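Local structure of glycerol-3-phosphate dehydrogenase [NAD(+)] (Dunaliella salina, 6IUY) at residues 369-380 and 400-409; 419-429 and 444-454. The protein probably interconverts dihydroxyacetone phosphate and glycerol 3-phosphate with NAD(H), and also carries a haloacid dehalogenase-like domain with a magnesium site. All coordinates share one frame; numbering follows the deposited sequence.

Followed from the N terminus, the chain first runs out along strand 374-377, passes through a small two-stranded hairpin and helix 392-400, and returns as strand 404-408; contact 1 closes this excursion beside the bound NAD and dihydroxyacetone phosphate. Contact 2 opens only afterwards: strand 422-427, helix 431-441 and strand 446-451 form a compact beta-alpha-beta unit. The two closures therefore lie in series, neither nested nor crossed. They meet in one mixed sheet, where strands 404-408 and 422-427 are antiparallel neighbours, and Met408 O and Val406 O probably accept hydrogen bonds from Val425 N and Ala427 N. Together they build the sheet from an inner strand to strand 446-451, the outermost on that side within this chain.

Contact 1: 369-380 and 400-409; sequences VGRGVKAISLTK and LGIDCSVLMG. With NAD (nicotinamide-adenine-dinucleotide), chain C; 13P (1,3-dihydroxyacetonephosphate), chain D.
The side chains of Lys380 and Met408 run antiparallel alongside one another just beyond the paired strands, and here the contact runs into the active site. Met408 SD rests 3.7 Å from Lys380 CE, while its methyl CE turns back to Thr379 O. The lysine chain is extended beyond CG (chi2 168°, chi3 and chi4 also near 180°), which carries NZ to 3.1 Å from O3 of dihydroxyacetone phosphate, a hydrogen bond. NZ also donates to a water that accepts from Gly409 N as well, more weakly to Gly409 O, and forms a salt bridge with Asp519. At the other end of the residue, Lys380 N gives NAD O3D a nearly straight bond of 3.0 Å (172° at the hydrogen).

Strands 374-377 and 404-408 are parallel neighbours in the Rossmann-type sheet. Ser405 N donates to Ala375 O, Ser377 N to Ser405 O and Leu407 N to Ser377 O. A water bridges Leu378 O and Leu407 O as the backbones part. Ser377 OG accepts from Thr379 N at 3.2 Å, an ST turn that shapes the exit toward the cofactor.

On one sheet face Cys404 SG packs against the CB atoms of Ala375 and Ser377; on the other, Ile376 CD1 and Leu378 CD1 both reach Leu407 CB. At the far end Ile402 fills the space beside Val369, Val373 and Ala375, its CD1 lying 3.6 Å from Ala375 CB.

A single residue thus grips cofactor and substrate through two different nitrogens. The salt bridge to Asp519, the weak bond to Gly409 O and the water hold NZ in place beside the substrate hydroxyl O3, consistent with a part in positioning the O3 end of dihydroxyacetone phosphate next to the nicotinamide.

Contact 2: 419-429 and 444-454; sequences EELSEAVIAYA and PYFAINLLADV
From Ser422 N to Tyr445 O (2.8 Å) through to Tyr428 N to Leu451 O, seven backbone hydrogen bonds join strands 422-427 and 446-451 and their flanks, a regular parallel ladder in which the even-numbered residues of 422-428 supply every link on their side. Beside its start, Ser483 OG of the second subunit is hydrogen-bonded to Leu421 O.

Aromatic contacts close both ends. Glu419 lies across one face of the Tyr445 ring: its CG sits 3.8 Å from the ring centroid, a CH-pi contact, and the carboxylate plane is stacked only 15° from that of the ring. Arg273 forms a salt bridge with this carboxylate, and Gln277 binds both it and the tyrosine hydroxyl. At the opposite end Tyr428 presents a face to Leu451 O and to Ala452 CA, 4.2 Å from the centroid, while Leu450 CB meets its edge in plane. With CG between backbone N and carbonyl carbon (chi1 52°), the ring swings over the end of segment 444-454, at Leu451 and Ala452.

Apolar packing fills both faces between. Ala424 CB touches Phe446 CZ at 3.5 Å, and Ile426 meets Ile448 obliquely but lies alongside Leu450, its CG2 3.9 Å from Leu450 CD2. On the reverse face, the side chains of Val425 and Leu451 cross at about a right angle, CG1 of Val425 3.7 Å from CD2 of Leu451.

Helix 431-441 of this right-handed beta-alpha-beta crossover packs on Ile426, Ile448 and Leu450, whereas helix 266-282 receives Tyr445 and Phe446. Antiparallel strand 404-408 flanks strand 422-427 on its other side.

Contact 1: 369-380 and 400-409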
# COMPACT_ATOMS: atom_id res chain seq x y z
N VAL A 369 -4.89 18.51 -32.99
CA VAL A 369 -4.14 18.51 -31.73
C VAL A 369 -2.67 18.89 -31.96
O VAL A 369 -1.88 18.05 -32.37
CB VAL A 369 -4.21 17.12 -31.02
CG1 VAL A 369 -3.29 17.10 -29.81
CG2 VAL A 369 -5.65 16.81 -30.58
N GLY A 370 -2.32 20.15 -31.70
CA GLY A 370 -0.94 20.60 -31.79
C GLY A 370 -0.03 19.79 -30.86
O GLY A 370 -0.49 19.31 -29.83
N ARG A 371 1.24 19.62 -31.22
CA ARG A 371 2.09 18.69 -30.47
C ARG A 371 2.56 19.26 -29.14
O ARG A 371 3.18 18.55 -28.33
CB ARG A 371 3.30 18.27 -31.32
CG ARG A 371 2.92 17.34 -32.46
CD ARG A 371 4.13 16.62 -33.01
NE ARG A 371 3.86 15.96 -34.29
CZ ARG A 371 3.50 14.69 -34.42
NH1 ARG A 371 3.38 13.91 -33.34
NH2 ARG A 371 3.27 14.18 -35.63
N GLY A 372 2.27 20.54 -28.90
CA GLY A 372 2.57 21.16 -27.62
C GLY A 372 1.41 21.11 -26.63
O GLY A 372 1.48 21.68 -25.55
N VAL A 373 0.32 20.43 -27.00
CA VAL A 373 -0.84 20.37 -26.13
C VAL A 373 -0.58 19.44 -24.94
O VAL A 373 0.01 18.39 -25.10
CB VAL A 373 -2.11 19.89 -26.88
CG1 VAL A 373 -1.87 18.53 -27.49
CG2 VAL A 373 -3.28 19.80 -25.93
N LYS A 374 -1.03 19.84 -23.76
CA LYS A 374 -0.92 18.98 -22.58
C LYS A 374 -2.21 18.15 -22.48
O LYS A 374 -3.31 18.68 -22.64
CB LYS A 374 -0.71 19.80 -21.30
CG LYS A 374 0.43 20.84 -21.36
CD LYS A 374 1.81 20.18 -21.41
CE LYS A 374 2.94 21.20 -21.54
NZ LYS A 374 2.77 22.40 -20.65
N ALA A 375 -2.07 16.85 -22.23
CA ALA A 375 -3.25 16.00 -22.05
C ALA A 375 -3.25 15.36 -20.65
O ALA A 375 -2.20 15.11 -20.06
CB ALA A 375 -3.30 14.92 -23.11
N ILE A 376 -4.45 15.10 -20.12
CA ILE A 376 -4.58 14.22 -18.96
C ILE A 376 -5.79 13.34 -19.14
O ILE A 376 -6.79 13.75 -19.71
CB ILE A 376 -4.69 15.00 -17.64
CG1 ILE A 376 -4.62 14.06 -16.44
CG2 ILE A 376 -5.96 15.85 -17.64
CD1 ILE A 376 -4.39 14.77 -15.08
N SER A 377 -5.69 12.11 -18.65
CA SER A 377 -6.77 11.14 -18.76
C SER A 377 -7.32 10.81 -17.39
O SER A 377 -6.57 10.58 -16.43
CB SER A 377 -6.26 9.88 -19.45
OG SER A 377 -7.25 8.88 -19.44
N LEU A 378 -8.64 10.81 -17.28
CA LEU A 378 -9.35 10.43 -16.07
C LEU A 378 -9.99 9.06 -16.26
O LEU A 378 -10.69 8.56 -15.38
CB LEU A 378 -10.42 11.47 -15.73
CG LEU A 378 -10.01 12.68 -14.91
CD1 LEU A 378 -8.80 13.40 -15.51
CD2 LEU A 378 -11.18 13.63 -14.78
N THR A 379 -9.72 8.44 -17.40
CA THR A 379 -10.47 7.28 -17.87
C THR A 379 -9.90 5.92 -17.42
O THR A 379 -8.68 5.72 -17.40
CB THR A 379 -10.56 7.31 -19.41
OG1 THR A 379 -11.35 8.43 -19.80
CG2 THR A 379 -11.19 6.02 -19.97
N LYS A 380 -10.80 4.99 -17.10
CA LYS A 380 -10.39 3.68 -16.59
C LYS A 380 -10.89 2.60 -17.54
O LYS A 380 -12.06 2.58 -17.95
CB LYS A 380 -10.93 3.48 -15.16
CG LYS A 380 -10.27 4.42 -14.16
CD LYS A 380 -10.97 4.47 -12.81
CE LYS A 380 -10.35 5.57 -11.96
NZ LYS A 380 -11.01 5.77 -10.63
N LEU A 400 -2.01 10.51 -30.81
CA LEU A 400 -2.03 11.95 -30.92
C LEU A 400 -0.65 12.57 -30.78
O LEU A 400 -0.47 13.76 -31.03
CB LEU A 400 -2.97 12.55 -29.87
CG LEU A 400 -4.44 12.17 -30.08
CD1 LEU A 400 -5.32 12.72 -28.96
CD2 LEU A 400 -4.89 12.69 -31.44
N GLY A 401 0.33 11.76 -30.37
CA GLY A 401 1.71 12.21 -30.28
C GLY A 401 2.00 13.24 -29.21
O GLY A 401 2.96 14.01 -29.30
N ILE A 402 1.17 13.26 -28.18
CA ILE A 402 1.40 14.15 -27.06
C ILE A 402 1.56 13.37 -25.75
O ILE A 402 1.12 12.22 -25.64
CB ILE A 402 0.26 15.15 -26.90
CG1 ILE A 402 -1.07 14.41 -26.81
CG2 ILE A 402 0.23 16.13 -28.08
CD1 ILE A 402 -2.23 15.33 -26.47
N ASP A 403 2.17 14.00 -24.77
CA ASP A 403 2.36 13.36 -23.48
C ASP A 403 1.07 13.42 -22.69
O ASP A 403 0.32 14.39 -22.78
CB ASP A 403 3.52 14.00 -22.71
CG ASP A 403 4.87 13.49 -23.19
OD1 ASP A 403 5.46 12.61 -22.51
OD2 ASP A 403 5.32 13.94 -24.26
N CYS A 404 0.80 12.37 -21.92
CA CYS A 404 -0.48 12.28 -21.23
C CYS A 404 -0.33 11.83 -19.78
O CYS A 404 0.11 10.72 -19.51
CB CYS A 404 -1.42 11.34 -21.98
SG CYS A 404 -3.13 11.32 -21.35
N SER A 405 -0.69 12.72 -18.86
CA SER A 405 -0.75 12.40 -17.44
C SER A 405 -2.04 11.62 -17.13
O SER A 405 -2.86 11.41 -18.03
CB SER A 405 -0.70 13.68 -16.62
OG SER A 405 0.46 14.44 -16.92
N VAL A 406 -2.23 11.22 -15.87
CA VAL A 406 -3.49 10.64 -15.42
C VAL A 406 -3.90 11.20 -14.08
O VAL A 406 -3.07 11.71 -13.30
CB VAL A 406 -3.42 9.11 -15.28
CG1 VAL A 406 -3.14 8.46 -16.63
CG2 VAL A 406 -2.41 8.70 -14.18
N LEU A 407 -5.20 11.15 -13.82
CA LEU A 407 -5.72 11.48 -12.51
C LEU A 407 -6.49 10.26 -12.05
O LEU A 407 -7.49 9.90 -12.66
CB LEU A 407 -6.61 12.72 -12.54
CG LEU A 407 -7.27 13.27 -11.27
CD1 LEU A 407 -7.77 14.68 -11.53
CD2 LEU A 407 -8.44 12.42 -10.81
N MET A 408 -6.00 9.61 -10.99
CA MET A 408 -6.61 8.38 -10.48
C MET A 408 -6.76 8.46 -8.97
O MET A 408 -5.82 8.85 -8.28
CB MET A 408 -5.75 7.17 -10.84
CG MET A 408 -5.48 7.03 -12.30
SD MET A 408 -6.84 6.17 -13.12
CE MET A 408 -6.96 7.11 -14.65
N GLY A 409 -7.94 8.13 -8.46
CA GLY A 409 -8.18 8.21 -7.03
C GLY A 409 -9.50 7.56 -6.66
O GLY A 409 -10.26 7.13 -7.54
PA NAD C . -20.68 7.71 -17.67
O1A NAD C . -21.54 8.64 -16.91
O2A NAD C . -20.49 6.35 -17.01
O5B NAD C . -21.32 7.43 -19.14
C5B NAD C . -22.21 8.38 -19.74
C4B NAD C . -21.55 8.98 -21.01
O4B NAD C . -21.44 8.06 -21.93
C3B NAD C . -22.49 10.03 -21.62
O3B NAD C . -22.08 11.30 -21.38
C2B NAD C . -22.45 9.74 -23.14
O2B NAD C . -22.27 11.03 -23.86
C1B NAD C . -21.45 8.94 -23.27
N9A NAD C . -21.65 8.13 -24.40
C8A NAD C . -22.65 7.26 -24.66
N7A NAD C . -22.41 6.72 -25.87
C5A NAD C . -21.28 7.26 -26.38
C6A NAD C . -20.60 7.09 -27.58
N6A NAD C . -20.98 6.22 -28.64
N1A NAD C . -19.47 7.76 -27.81
C2A NAD C . -19.00 8.63 -26.88
N3A NAD C . -19.66 8.82 -25.71
C4A NAD C . -20.80 8.13 -25.47
O3 NAD C . -19.26 8.42 -17.87
PN NAD C . -18.26 8.94 -16.72
O1N NAD C . -18.91 8.85 -15.35
O2N NAD C . -17.84 10.37 -16.98
O5D NAD C . -17.03 7.96 -16.71
C5D NAD C . -16.09 7.94 -17.77
C4D NAD C . -14.77 7.42 -17.20
O4D NAD C . -14.56 7.91 -16.00
C3D NAD C . -14.87 5.91 -17.04
O3D NAD C . -13.76 5.35 -17.54
C2D NAD C . -14.95 5.68 -15.50
O2D NAD C . -14.41 4.32 -15.23
C1D NAD C . -14.24 6.66 -15.01
N1N NAD C . -14.59 7.06 -13.66
C2N NAD C . -15.89 7.19 -13.24
C3N NAD C . -16.17 7.58 -11.93
C7N NAD C . -17.65 7.68 -11.49
O7N NAD C . -17.93 7.74 -10.31
N7N NAD C . -18.67 7.73 -12.50
C4N NAD C . -15.16 7.85 -11.04
C5N NAD C . -13.85 7.75 -11.46
C6N NAD C . -13.58 7.36 -12.77
P 13P D . -17.61 2.40 -10.68
O1P 13P D . -16.31 2.58 -9.94
O2P 13P D . -18.59 3.36 -10.07
O3P 13P D . -18.05 0.97 -10.50
O1 13P D . -17.57 2.68 -12.26
C1 13P D . -16.37 2.88 -12.97
C2 13P D . -15.60 3.89 -12.19
O2 13P D . -16.19 4.75 -11.57
C3 13P D . -14.10 3.87 -12.17
O3 13P D . -13.67 4.19 -10.86
O HOH W 1 0.53 16.05 -19.35
O HOH W 2 -10.02 9.52 -12.88
O HOH W 3 -10.43 8.66 -10.28

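Contact 2: 419-429 and 444-454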
# COMPACT_ATOMS: atom_id res chain seq x y z
N GLU A 419 -19.19 18.09 -3.21
CA GLU A 419 -18.07 18.67 -2.48
C GLU A 419 -17.78 17.99 -1.14
O GLU A 419 -17.26 18.61 -0.21
CB GLU A 419 -18.31 20.17 -2.27
CG GLU A 419 -18.52 20.94 -3.58
CD GLU A 419 -18.44 22.46 -3.43
OE1 GLU A 419 -18.39 22.95 -2.28
OE2 GLU A 419 -18.41 23.15 -4.47
N GLU A 420 -18.13 16.70 -1.03
CA GLU A 420 -17.65 15.89 0.09
C GLU A 420 -16.14 15.70 -0.06
O GLU A 420 -15.64 15.51 -1.18
CB GLU A 420 -18.36 14.55 0.13
CG GLU A 420 -19.89 14.67 0.07
CD GLU A 420 -20.61 13.34 0.29
OE1 GLU A 420 -19.92 12.31 0.52
OE2 GLU A 420 -21.87 13.31 0.24
N LEU A 421 -15.42 15.74 1.05
CA LEU A 421 -13.96 15.72 1.01
C LEU A 421 -13.45 14.46 0.38
O LEU A 421 -13.88 13.36 0.72
CB LEU A 421 -13.35 15.86 2.42
CG LEU A 421 -13.52 17.19 3.16
CD1 LEU A 421 -12.23 17.54 3.91
CD2 LEU A 421 -13.92 18.31 2.24
N SER A 422 -12.52 14.62 -0.56
CA SER A 422 -12.03 13.50 -1.33
C SER A 422 -10.59 13.78 -1.74
O SER A 422 -10.05 14.84 -1.43
CB SER A 422 -12.91 13.27 -2.56
OG SER A 422 -12.63 11.99 -3.12
N GLU A 423 -9.96 12.83 -2.42
CA GLU A 423 -8.56 13.02 -2.80
C GLU A 423 -8.26 12.20 -4.04
O GLU A 423 -9.00 11.28 -4.40
CB GLU A 423 -7.60 12.66 -1.64
CG GLU A 423 -7.83 11.30 -0.99
CD GLU A 423 -6.93 11.02 0.23
OE1 GLU A 423 -6.84 11.85 1.16
OE2 GLU A 423 -6.32 9.92 0.27
N ALA A 424 -7.18 12.56 -4.73
CA ALA A 424 -6.77 11.80 -5.89
C ALA A 424 -5.28 11.95 -6.11
O ALA A 424 -4.68 12.90 -5.65
CB ALA A 424 -7.53 12.25 -7.14
N VAL A 425 -4.72 11.01 -6.85
CA VAL A 425 -3.35 11.10 -7.33
C VAL A 425 -3.36 11.70 -8.74
O VAL A 425 -4.18 11.30 -9.56
CB VAL A 425 -2.69 9.71 -7.41
CG1 VAL A 425 -1.57 9.72 -8.43
CG2 VAL A 425 -2.23 9.22 -6.03
N ILE A 426 -2.45 12.63 -9.03
CA ILE A 426 -2.17 12.96 -10.41
C ILE A 426 -0.78 12.47 -10.75
O ILE A 426 0.20 12.93 -10.18
CB ILE A 426 -2.30 14.47 -10.70
CG1 ILE A 426 -3.77 14.83 -10.90
CG2 ILE A 426 -1.49 14.84 -11.94
CD1 ILE A 426 -4.05 16.30 -11.26
N ALA A 427 -0.69 11.52 -11.68
CA ALA A 427 0.60 11.00 -12.09
C ALA A 427 1.03 11.71 -13.37
O ALA A 427 0.41 11.53 -14.41
CB ALA A 427 0.52 9.51 -12.30
N TYR A 428 2.09 12.51 -13.27
CA TYR A 428 2.47 13.42 -14.36
C TYR A 428 3.42 12.78 -15.36
O TYR A 428 4.26 11.94 -15.00
CB TYR A 428 3.09 14.71 -13.79
CG TYR A 428 4.23 14.51 -12.81
CD1 TYR A 428 5.48 14.05 -13.24
CD2 TYR A 428 4.07 14.81 -11.46
CE1 TYR A 428 6.52 13.88 -12.34
CE2 TYR A 428 5.12 14.65 -10.56
CZ TYR A 428 6.34 14.19 -11.01
OH TYR A 428 7.37 14.02 -10.12
N ALA A 429 3.27 13.19 -16.61
CA ALA A 429 4.11 12.70 -17.70
C ALA A 429 5.51 13.25 -17.54
O ALA A 429 6.50 12.59 -17.84
CB ALA A 429 3.51 13.10 -19.06
N PRO A 444 -10.55 22.89 -2.45
CA PRO A 444 -10.43 22.68 -1.00
C PRO A 444 -11.03 21.36 -0.53
O PRO A 444 -10.70 20.91 0.56
CB PRO A 444 -11.19 23.87 -0.41
CG PRO A 444 -11.17 24.90 -1.49
CD PRO A 444 -11.24 24.14 -2.77
N TYR A 445 -11.89 20.75 -1.34
CA TYR A 445 -12.51 19.47 -0.99
C TYR A 445 -11.95 18.33 -1.85
O TYR A 445 -12.41 17.19 -1.78
CB TYR A 445 -14.04 19.56 -1.16
CG TYR A 445 -14.43 20.04 -2.54
CD1 TYR A 445 -14.55 19.15 -3.60
CD2 TYR A 445 -14.63 21.39 -2.79
CE1 TYR A 445 -14.90 19.59 -4.87
CE2 TYR A 445 -14.97 21.84 -4.05
CZ TYR A 445 -15.10 20.94 -5.10
OH TYR A 445 -15.43 21.40 -6.36
N PHE A 446 -10.96 18.64 -2.66
CA PHE A 446 -10.40 17.64 -3.55
C PHE A 446 -8.87 17.79 -3.54
O PHE A 446 -8.31 18.58 -4.31
CB PHE A 446 -10.99 17.79 -4.98
CG PHE A 446 -10.73 16.60 -5.87
CD1 PHE A 446 -11.28 15.36 -5.58
CD2 PHE A 446 -9.94 16.73 -7.01
CE1 PHE A 446 -11.06 14.26 -6.38
CE2 PHE A 446 -9.71 15.63 -7.84
CZ PHE A 446 -10.27 14.38 -7.51
N ALA A 447 -8.22 17.06 -2.62
CA ALA A 447 -6.77 17.15 -2.42
C ALA A 447 -6.01 16.33 -3.42
O ALA A 447 -6.33 15.16 -3.70
CB ALA A 447 -6.40 16.71 -1.00
N ILE A 448 -4.96 16.94 -3.97
CA ILE A 448 -4.17 16.29 -5.01
C ILE A 448 -2.77 15.94 -4.52
O ILE A 448 -2.13 16.72 -3.82
CB ILE A 448 -4.07 17.19 -6.25
CG1 ILE A 448 -5.43 17.30 -6.93
CG2 ILE A 448 -3.03 16.64 -7.21
CD1 ILE A 448 -5.82 16.08 -7.73
N ASN A 449 -2.32 14.75 -4.90
CA ASN A 449 -1.00 14.26 -4.59
C ASN A 449 -0.25 13.95 -5.89
O ASN A 449 -0.73 13.15 -6.70
CB ASN A 449 -1.13 13.00 -3.70
CG ASN A 449 0.20 12.36 -3.37
OD1 ASN A 449 1.24 13.01 -3.35
ND2 ASN A 449 0.16 11.05 -3.10
N LEU A 450 0.91 14.59 -6.10
CA LEU A 450 1.67 14.37 -7.34
C LEU A 450 2.62 13.18 -7.24
O LEU A 450 3.33 13.00 -6.26
CB LEU A 450 2.47 15.62 -7.74
CG LEU A 450 1.69 16.86 -8.18
CD1 LEU A 450 2.64 17.99 -8.55
CD2 LEU A 450 0.75 16.59 -9.34
N LEU A 451 2.63 12.38 -8.29
CA LEU A 451 3.38 11.14 -8.30
C LEU A 451 3.99 11.04 -9.66
O LEU A 451 3.38 11.49 -10.63
CB LEU A 451 2.49 9.94 -8.04
CG LEU A 451 2.47 9.29 -6.67
CD1 LEU A 451 2.27 10.33 -5.63
CD2 LEU A 451 1.35 8.27 -6.64
N ALA A 452 5.18 10.45 -9.76
CA ALA A 452 5.78 10.26 -11.07
C ALA A 452 5.32 8.97 -11.73
O ALA A 452 5.46 8.82 -12.95
CB ALA A 452 7.28 10.29 -10.95
N ASP A 453 4.73 8.04 -10.96
CA ASP A 453 4.43 6.69 -11.46
C ASP A 453 3.14 6.58 -12.29
O ASP A 453 2.12 6.07 -11.80
CB ASP A 453 4.34 5.68 -10.28
CG ASP A 453 4.23 4.23 -10.75
OD1 ASP A 453 4.15 3.99 -11.98
OD2 ASP A 453 4.21 3.32 -9.90
N VAL A 454 3.18 7.03 -13.55
CA VAL A 454 1.98 7.01 -14.38
C VAL A 454 1.52 5.57 -14.69
O VAL A 454 0.33 5.27 -14.66
CB VAL A 454 2.18 7.77 -15.72
CG1 VAL A 454 1.04 7.46 -16.69
CG2 VAL A 454 2.27 9.28 -15.49